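Local coordinates for putative DNA-binding protein (Ralstonia eutropha, PDB 3HWU) that is of unknown function but, as a trimeric member of the PCC (DUF296) family, may bind DNA, at residues S89-G94 with L129-D134; Q31-E36 with I81-G86. All blocks are in the same frame, centred on the assembly; numbering follows the deposited sequence. Where two conformers were deposited one is given.

Contact 1: residues S89-G94 with L129-D134; sequences SIHAHG and LDRFVD
R131 reaches S89 with two nitrogens of its guanidinium group, and both settle on one atom, the main-chain O of S89. The straighter bond is the one from R131 NH2 to S89 O, 3.0 Å long with an N-H...O angle of 158°; R131 NE lies 3.3 Å from the same S89 O and makes a more bent bond. Both donors come from the same face of the carbonyl plane. Because they are NE and NH2, the grip is side-on, with the oxygen in the guanidinium plane. The hydroxyl of S89 adds a weak third bond: its first torsion sets OG beside the carbonyl carbon, where R131 NE donates to S89 OG at 3.0 Å. Over one face of the guanidinium group lies the CB of H91, 3.4 Å from R131 CZ, and the imidazole plane stands 75° from that of the guanidinium. The contact ties strand 87-97 of the large antiparallel sheet of the PCC domain to the two-stranded sheet that follows it, 131-134 with 139-142; the short strand axes run 67° apart. R131 NH2 has a second partner in S80 OG, and R131 NH1 forms a salt bridge with E119 of the second subunit. The same E119 OE2 of that subunit is hydrogen-bonded to H91 ND1, which places this contact at the subunit interface. H93 ND1 bonds to M74 O of the second subunit, and H91 and H93 together with H107 form a histidine group that could suit a metal, though this is unconfirmed.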
ATOM      1  N   SER A  89      -3.430 -16.411 -11.378  1.00 11.43           N
ATOM      2  CA  SER A  89      -4.296 -15.289 -11.714  1.00 11.71           C
ATOM      3  C   SER A  89      -3.971 -14.132 -10.801  1.00 11.52           C
ATOM      4  O   SER A  89      -4.326 -14.133  -9.617  1.00 12.27           O
ATOM      5  CB  SER A  89      -5.756 -15.683 -11.564  1.00 12.74           C
ATOM      6  OG  SER A  89      -6.624 -14.610 -11.846  1.00 15.74           O
ATOM      7  N   ILE A  90      -3.131 -13.222 -11.317  1.00 12.46           N
ATOM      8  CA  ILE A  90      -2.637 -12.082 -10.532  1.00 12.49           C
ATOM      9  C   ILE A  90      -3.622 -10.928 -10.743  1.00 12.79           C
ATOM     10  O   ILE A  90      -4.006 -10.587 -11.865  1.00 16.53           O
ATOM     11  CB  ILE A  90      -1.206 -11.662 -10.972  1.00 14.34           C
ATOM     12  CG1 ILE A  90      -0.203 -12.799 -10.983  1.00 14.94           C
ATOM     13  CG2 ILE A  90      -0.645 -10.555 -10.104  1.00 15.22           C
ATOM     14  CD1 ILE A  90      -0.056 -13.561  -9.701  1.00 16.99           C
ATOM     15  N   HIS A  91      -4.013 -10.275  -9.667  1.00 11.34           N
ATOM     16  CA  HIS A  91      -4.882  -9.111  -9.683  1.00 11.12           C
ATOM     17  C   HIS A  91      -4.091  -8.014  -9.021  1.00  9.87           C
ATOM     18  O   HIS A  91      -3.812  -8.076  -7.816  1.00 11.63           O
ATOM     19  CB  HIS A  91      -6.161  -9.370  -8.897  1.00 12.27           C
ATOM     20  CG  HIS A  91      -7.111  -8.240  -8.910  1.00 12.52           C
ATOM     21  ND1 HIS A  91      -8.154  -8.117  -8.014  1.00 14.24           N
ATOM     22  CD2 HIS A  91      -7.180  -7.165  -9.728  1.00 15.70           C
ATOM     23  CE1 HIS A  91      -8.843  -7.029  -8.313  1.00 17.38           C
ATOM     24  NE2 HIS A  91      -8.271  -6.436  -9.352  1.00 15.79           N
ATOM     25  N   ALA A  92      -3.667  -7.019  -9.790  1.00  9.41           N
ATOM     26  CA  ALA A  92      -2.796  -5.998  -9.259  1.00  9.29           C
ATOM     27  C   ALA A  92      -3.262  -4.611  -9.732  1.00  9.07           C
ATOM     28  O   ALA A  92      -3.632  -4.428 -10.894  1.00  8.65           O
ATOM     29  CB  ALA A  92      -1.321  -6.222  -9.693  1.00 11.67           C
ATOM     30  N   HIS A  93      -3.130  -3.644  -8.834  1.00  8.78           N
ATOM     31  CA  HIS A  93      -3.305  -2.230  -9.142  1.00  8.08           C
ATOM     32  C   HIS A  93      -1.982  -1.521  -8.842  1.00  8.47           C
ATOM     33  O   HIS A  93      -1.183  -1.967  -8.000  1.00  8.87           O
ATOM     34  CB  HIS A  93      -4.435  -1.600  -8.316  1.00 10.01           C
ATOM     35  CG  HIS A  93      -5.810  -2.095  -8.650  1.00  9.99           C
ATOM     36  ND1 HIS A  93      -6.935  -1.513  -8.118  1.00 14.95           N
ATOM     37  CD2 HIS A  93      -6.259  -3.087  -9.451  1.00 11.50           C
ATOM     38  CE1 HIS A  93      -8.004  -2.081  -8.636  1.00 13.93           C
ATOM     39  NE2 HIS A  93      -7.625  -3.024  -9.466  1.00 11.52           N
ATOM     40  N   GLY A  94      -1.784  -0.353  -9.448  1.00  8.88           N
ATOM     41  CA  GLY A  94      -0.622   0.440  -9.186  1.00 10.26           C
ATOM     42  C   GLY A  94      -0.853   1.923  -9.344  1.00  8.80           C
ATOM     43  O   GLY A  94      -1.803   2.335  -9.979  1.00 10.13           O
ATOM     44  N   LEU A 129      -7.107 -20.570  -3.474  1.00 10.26           N
ATOM     45  CA  LEU A 129      -8.247 -19.762  -3.885  1.00 10.84           C
ATOM     46  C   LEU A 129      -8.309 -19.616  -5.399  1.00  9.93           C
ATOM     47  O   LEU A 129      -7.284 -19.395  -6.051  1.00 10.68           O
ATOM     48  CB  LEU A 129      -8.205 -18.370  -3.246  1.00 10.43           C
ATOM     49  CG  LEU A 129      -8.163 -18.254  -1.734  1.00 10.44           C
ATOM     50  CD1 LEU A 129      -8.148 -16.745  -1.333  1.00 11.54           C
ATOM     51  CD2 LEU A 129      -9.281 -19.045  -1.080  1.00 11.96           C
ATOM     52  N   ASP A 130      -9.512 -19.754  -5.966  0.50 10.67           N
ATOM     53  CA  ASP A 130      -9.726 -19.412  -7.366  0.50 11.66           C
ATOM     54  C   ASP A 130     -10.510 -18.108  -7.494  0.50 11.25           C
ATOM     55  O   ASP A 130     -11.199 -17.668  -6.566  0.50 11.92           O
ATOM     56  CB  ASP A 130     -10.451 -20.521  -8.140  0.50 12.82           C
ATOM     57  CG  ASP A 130      -9.542 -21.679  -8.482  0.50 14.80           C
ATOM     58  OD1 ASP A 130      -8.921 -22.235  -7.515  0.50 13.64           O
ATOM     59  OD2 ASP A 130      -9.448 -22.004  -9.705  0.50 16.46           O
ATOM     60  N   ARG A 131     -10.328 -17.475  -8.637  1.00 11.47           N
ATOM     61  CA  ARG A 131     -11.156 -16.376  -9.061  1.00 11.50           C
ATOM     62  C   ARG A 131     -12.220 -16.939  -9.980  1.00 12.85           C
ATOM     63  O   ARG A 131     -11.981 -17.937 -10.695  1.00 15.74           O
ATOM     64  CB  ARG A 131     -10.348 -15.384  -9.880  1.00 13.29           C
ATOM     65  CG  ARG A 131      -9.262 -14.752  -9.196  1.00 13.44           C
ATOM     66  CD  ARG A 131      -8.732 -13.399  -9.909  1.00 13.80           C
ATOM     67  NE  ARG A 131      -7.444 -13.178  -9.352  1.00 12.30           N
ATOM     68  CZ  ARG A 131      -7.228 -12.531  -8.199  1.00 10.33           C
ATOM     69  NH1 ARG A 131      -8.199 -11.878  -7.586  1.00 10.83           N
ATOM     70  NH2 ARG A 131      -6.028 -12.564  -7.672  1.00 10.67           N
ATOM     71  N   PHE A 132     -13.371 -16.299  -9.993  1.00 13.04           N
ATOM     72  CA  PHE A 132     -14.505 -16.766 -10.820  1.00 15.14           C
ATOM     73  C   PHE A 132     -15.205 -15.529 -11.344  1.00 13.97           C
ATOM     74  O   PHE A 132     -15.173 -14.466 -10.728  1.00 14.37           O
ATOM     75  CB  PHE A 132     -15.502 -17.607  -9.947  1.00 17.32           C
ATOM     76  CG  PHE A 132     -16.209 -16.788  -8.884  1.00 19.24           C
ATOM     77  CD1 PHE A 132     -15.539 -16.487  -7.668  1.00 19.41           C
ATOM     78  CD2 PHE A 132     -17.499 -16.254  -9.087  1.00 21.20           C
ATOM     79  CE1 PHE A 132     -16.120 -15.640  -6.694  1.00 18.19           C
ATOM     80  CE2 PHE A 132     -18.106 -15.447  -8.101  1.00 20.78           C
ATOM     81  CZ  PHE A 132     -17.434 -15.145  -6.914  1.00 21.91           C
ATOM     82  N   VAL A 133     -15.958 -15.682 -12.431  1.00 14.15           N
ATOM     83  CA  VAL A 133     -16.778 -14.604 -12.943  1.00 15.17           C
ATOM     84  C   VAL A 133     -18.049 -14.513 -12.114  1.00 14.82           C
ATOM     85  O   VAL A 133     -18.804 -15.473 -12.027  1.00 17.08           O
ATOM     86  CB  VAL A 133     -17.132 -14.799 -14.442  1.00 16.20           C
ATOM     87  CG1 VAL A 133     -17.942 -13.613 -14.909  1.00 19.39           C
ATOM     88  CG2 VAL A 133     -15.845 -14.958 -15.252  1.00 18.94           C
ATOM     89  N   ASP A 134     -18.276 -13.333 -11.536  0.50 14.13           N
ATOM     90  CA  ASP A 134     -19.486 -12.992 -10.785  0.50 13.64           C
ATOM     91  C   ASP A 134     -20.577 -12.611 -11.785  0.50 13.26           C
ATOM     92  O   ASP A 134     -20.549 -11.526 -12.373  0.50 12.68           O
ATOM     93  CB  ASP A 134     -19.223 -11.839  -9.801  0.50 14.26           C
ATOM     94  CG  ASP A 134     -20.448 -11.425  -9.012  0.50 14.85           C
ATOM     95  OD1 ASP A 134     -21.592 -11.563  -9.537  0.50 14.45           O
ATOM     96  OD2 ASP A 134     -20.234 -10.916  -7.877  0.50 14.39           O
TER

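Contact 2: residues Q31-E36 with I81-G86; sequences QLARDE and IAWKEG
A33 and I81 bring the two backbones to a CA-CA distance of 7.3 Å, where the end of helix 25-35 crosses strand 72-84 at -77°, with 9.6 Å between the axes of the short segments. The methyl of A33 is directed at the strand and meets two side chains there. Its CB touches I81 CG2 at 3.7 Å, a methyl-to-methyl contact set by the branching of the isoleucine: CG2 is anti to the backbone N and turns to the helix. The same A33 CB lies 4.0 Å from W83 CZ2, on the benzo part of the indole. W83 leaves the strand to one side of the helix, but with CG anti to the carbonyl carbon (chi1 -59°) its indole comes back so that CZ2 and CH2 lie near the helix. There the ring presents its edge to the main chain, and A33 O lies near the ring plane, 3.7 Å from W83 CZ2. The pyrrole end is anchored separately, W83 NE1 donating to the carbonyl of I38, and R128 makes a cation-pi contact with the ring; P88 packs on A33, R34 and W83 alike. Q31, R34 and D35 form a row of polar side chains on the helix, with L4 packing on Q31 and D35. Q31 NE2 donates to D35 OD1 at 2.7 Å, meeting it from above the carboxylate plane, and in the conformer given R34 NH2 tentatively donates to Q31 OE1. Such a division, small and apolar residues inward and polar ones away from the strand, is that of an amphipathic helix laid across a beta-sheet, here the single helix of this chain packing on the large antiparallel sheet of the PCC domain.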
ATOM      1  N   GLN A  31       5.202 -16.776 -12.028  1.00 10.22           N
ATOM      2  CA  GLN A  31       6.202 -17.822 -11.870  1.00 11.94           C
ATOM      3  C   GLN A  31       6.474 -18.171 -10.393  1.00 10.90           C
ATOM      4  O   GLN A  31       6.706 -19.345 -10.061  1.00 12.69           O
ATOM      5  CB  GLN A  31       7.502 -17.412 -12.585  1.00 13.32           C
ATOM      6  CG  GLN A  31       8.479 -18.587 -12.692  1.00 14.80           C
ATOM      7  CD  GLN A  31       7.952 -19.668 -13.587  1.00 18.99           C
ATOM      8  OE1 GLN A  31       7.344 -19.384 -14.636  1.00 21.33           O
ATOM      9  NE2 GLN A  31       8.133 -20.925 -13.175  1.00 20.79           N
ATOM     10  N   LEU A  32       6.502 -17.172  -9.506  1.00 10.82           N
ATOM     11  CA  LEU A  32       6.639 -17.464  -8.093  1.00 10.74           C
ATOM     12  C   LEU A  32       5.470 -18.356  -7.608  1.00 11.18           C
ATOM     13  O   LEU A  32       5.661 -19.309  -6.838  1.00 11.98           O
ATOM     14  CB  LEU A  32       6.661 -16.151  -7.297  1.00 10.94           C
ATOM     15  CG  LEU A  32       6.812 -16.303  -5.776  1.00 11.54           C
ATOM     16  CD1 LEU A  32       8.191 -16.693  -5.356  1.00 14.23           C
ATOM     17  CD2 LEU A  32       6.417 -14.976  -5.075  1.00 13.26           C
ATOM     18  N   ALA A  33       4.268 -18.013  -8.045  1.00 10.66           N
ATOM     19  CA  ALA A  33       3.083 -18.805  -7.664  1.00 11.05           C
ATOM     20  C   ALA A  33       3.229 -20.272  -8.083  1.00 12.40           C
ATOM     21  O   ALA A  33       2.915 -21.201  -7.316  1.00 12.15           O
ATOM     22  CB  ALA A  33       1.788 -18.169  -8.253  1.00 11.58           C
ATOM     23  N   ARG A  34       3.700 -20.476  -9.312  0.50 12.86           N
ATOM     24  CA  ARG A  34       3.904 -21.822  -9.811  0.50 14.83           C
ATOM     25  C   ARG A  34       5.084 -22.542  -9.141  0.50 14.69           C
ATOM     26  O   ARG A  34       4.946 -23.732  -8.819  0.50 15.59           O
ATOM     27  CB  ARG A  34       4.074 -21.812 -11.333  0.50 14.79           C
ATOM     28  CG  ARG A  34       2.861 -21.522 -12.178  0.50 16.89           C
ATOM     29  CD  ARG A  34       3.181 -21.819 -13.660  0.50 17.82           C
ATOM     30  NE  ARG A  34       4.164 -20.867 -14.163  0.50 19.05           N
ATOM     31  CZ  ARG A  34       3.845 -19.699 -14.697  0.50 20.71           C
ATOM     32  NH1 ARG A  34       2.567 -19.376 -14.856  0.50 23.08           N
ATOM     33  NH2 ARG A  34       4.792 -18.861 -15.094  0.50 18.96           N
ATOM     34  N   ASP A  35       6.224 -21.870  -8.922  1.00 14.46           N
ATOM     35  CA  ASP A  35       7.428 -22.487  -8.348  1.00 15.53           C
ATOM     36  C   ASP A  35       7.281 -22.814  -6.881  1.00 16.54           C
ATOM     37  O   ASP A  35       7.800 -23.821  -6.395  1.00 17.18           O
ATOM     38  CB  ASP A  35       8.695 -21.622  -8.501  1.00 16.81           C
ATOM     39  CG  ASP A  35       9.212 -21.536  -9.920  1.00 18.80           C
ATOM     40  OD1 ASP A  35       8.664 -22.208 -10.822  1.00 20.49           O
ATOM     41  OD2 ASP A  35      10.192 -20.748 -10.104  1.00 22.10           O
ATOM     42  N   GLU A  36       6.560 -21.963  -6.160  1.00 15.69           N
ATOM     43  CA  GLU A  36       6.391 -22.137  -4.734  1.00 15.41           C
ATOM     44  C   GLU A  36       4.980 -22.675  -4.413  1.00 13.10           C
ATOM     45  O   GLU A  36       4.636 -22.789  -3.221  1.00 16.76           O
ATOM     46  CB  GLU A  36       6.651 -20.815  -3.985  1.00 16.11           C
ATOM     47  CG  GLU A  36       8.108 -20.381  -3.985  1.00 18.22           C
ATOM     48  CD  GLU A  36       9.043 -21.261  -3.161  1.00 20.43           C
ATOM     49  OE1 GLU A  36       8.594 -21.841  -2.147  1.00 26.77           O
ATOM     50  OE2 GLU A  36      10.249 -21.333  -3.507  1.00 23.49           O
ATOM     51  N   ILE A  81      -2.523 -12.853  -5.339  1.00  9.03           N
ATOM     52  CA  ILE A  81      -2.258 -14.082  -6.114  1.00  9.60           C
ATOM     53  C   ILE A  81      -3.345 -15.086  -5.826  1.00  8.99           C
ATOM     54  O   ILE A  81      -3.628 -15.401  -4.657  1.00  9.54           O
ATOM     55  CB  ILE A  81      -0.914 -14.717  -5.736  1.00 10.22           C
ATOM     56  CG1 ILE A  81       0.236 -13.706  -5.938  1.00 11.83           C
ATOM     57  CG2 ILE A  81      -0.631 -15.981  -6.553  1.00 11.30           C
ATOM     58  CD1 ILE A  81       1.666 -14.236  -5.569  1.00 12.73           C
ATOM     59  N   ALA A  82      -3.968 -15.586  -6.888  1.00  9.09           N
ATOM     60  CA  ALA A  82      -4.918 -16.672  -6.815  1.00  9.55           C
ATOM     61  C   ALA A  82      -4.809 -17.447  -8.138  1.00  9.44           C
ATOM     62  O   ALA A  82      -3.798 -17.342  -8.832  1.00 10.93           O
ATOM     63  CB  ALA A  82      -6.335 -16.185  -6.493  1.00  9.88           C
ATOM     64  N   TRP A  83      -5.811 -18.267  -8.421  1.00 10.24           N
ATOM     65  CA  TRP A  83      -5.776 -19.211  -9.544  1.00 10.26           C
ATOM     66  C   TRP A  83      -7.043 -19.122 -10.367  1.00 11.82           C
ATOM     67  O   TRP A  83      -8.092 -18.769  -9.854  1.00 13.05           O
ATOM     68  CB  TRP A  83      -5.562 -20.638  -9.023  1.00 10.79           C
ATOM     69  CG  TRP A  83      -4.282 -20.719  -8.264  1.00 10.06           C
ATOM     70  CD1 TRP A  83      -4.089 -20.389  -6.949  1.00 11.33           C
ATOM     71  CD2 TRP A  83      -2.985 -21.058  -8.792  1.00 11.28           C
ATOM     72  NE1 TRP A  83      -2.768 -20.490  -6.648  1.00 11.26           N
ATOM     73  CE2 TRP A  83      -2.068 -20.925  -7.744  1.00 11.37           C
ATOM     74  CE3 TRP A  83      -2.534 -21.524 -10.026  1.00 12.07           C
ATOM     75  CZ2 TRP A  83      -0.726 -21.202  -7.883  1.00 11.60           C
ATOM     76  CZ3 TRP A  83      -1.196 -21.810 -10.166  1.00 12.46           C
ATOM     77  CH2 TRP A  83      -0.307 -21.661  -9.105  1.00 12.40           C
ATOM     78  N   LYS A  84      -6.932 -19.431 -11.651  1.00 12.18           N
ATOM     79  CA  LYS A  84      -8.110 -19.564 -12.478  1.00 14.34           C
ATOM     80  C   LYS A  84      -7.796 -20.575 -13.568  1.00 15.12           C
ATOM     81  O   LYS A  84      -6.821 -20.449 -14.308  1.00 14.03           O
ATOM     82  CB  LYS A  84      -8.530 -18.209 -13.064  1.00 15.71           C
ATOM     83  CG  LYS A  84      -9.826 -18.315 -13.891  1.00 18.70           C
ATOM     84  CD  LYS A  84     -10.422 -16.982 -14.201  1.00 19.54           C
ATOM     85  CE  LYS A  84     -11.729 -17.138 -15.069  1.00 23.63           C
ATOM     86  NZ  LYS A  84     -12.226 -15.867 -15.675  1.00 23.75           N
ATOM     87  N   GLU A  85      -8.622 -21.616 -13.627  0.50 16.38           N
ATOM     88  CA  GLU A  85      -8.445 -22.672 -14.653  0.50 17.34           C
ATOM     89  C   GLU A  85      -7.046 -23.245 -14.605  0.50 17.47           C
ATOM     90  O   GLU A  85      -6.408 -23.491 -15.641  0.50 18.97           O
ATOM     91  CB  GLU A  85      -8.789 -22.105 -16.024  0.50 18.04           C
ATOM     92  CG  GLU A  85     -10.271 -21.895 -16.130  0.50 19.61           C
ATOM     93  CD  GLU A  85     -10.690 -20.852 -17.120  0.50 22.19           C
ATOM     94  OE1 GLU A  85      -9.875 -20.437 -18.000  0.50 24.29           O
ATOM     95  OE2 GLU A  85     -11.873 -20.459 -17.027  0.50 26.48           O
ATOM     96  N   GLY A  86      -6.554 -23.428 -13.384  1.00 17.27           N
ATOM     97  CA  GLY A  86      -5.276 -24.053 -13.164  1.00 17.57           C
ATOM     98  C   GLY A  86      -4.026 -23.205 -13.328  1.00 17.08           C
ATOM     99  O   GLY A  86      -2.905 -23.699 -13.158  1.00 19.35           O
TER

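Overall arrangement
From the N terminus, the chain passes through helix 25-35, then the sheet strands 40-49, 51-58 and 63-70, before strand 72-84 returns to the helix; contact 2 closes this loop of 44 residues. A turn leads straight into strand 87-97, where contact 1 opens, to be closed by 129-134 after 34 intervening residues that include strands 103-114 and 117-125. The two loops therefore follow in series and neither crosses the other. Their centres are 11 Å apart, and they are joined by main-chain pairing: S89 bonds to A82 within the hairpin and R131 to W83. Contact 2 joins the helix to the large sheet, contact 1 joins the C-terminal two-stranded sheet to it.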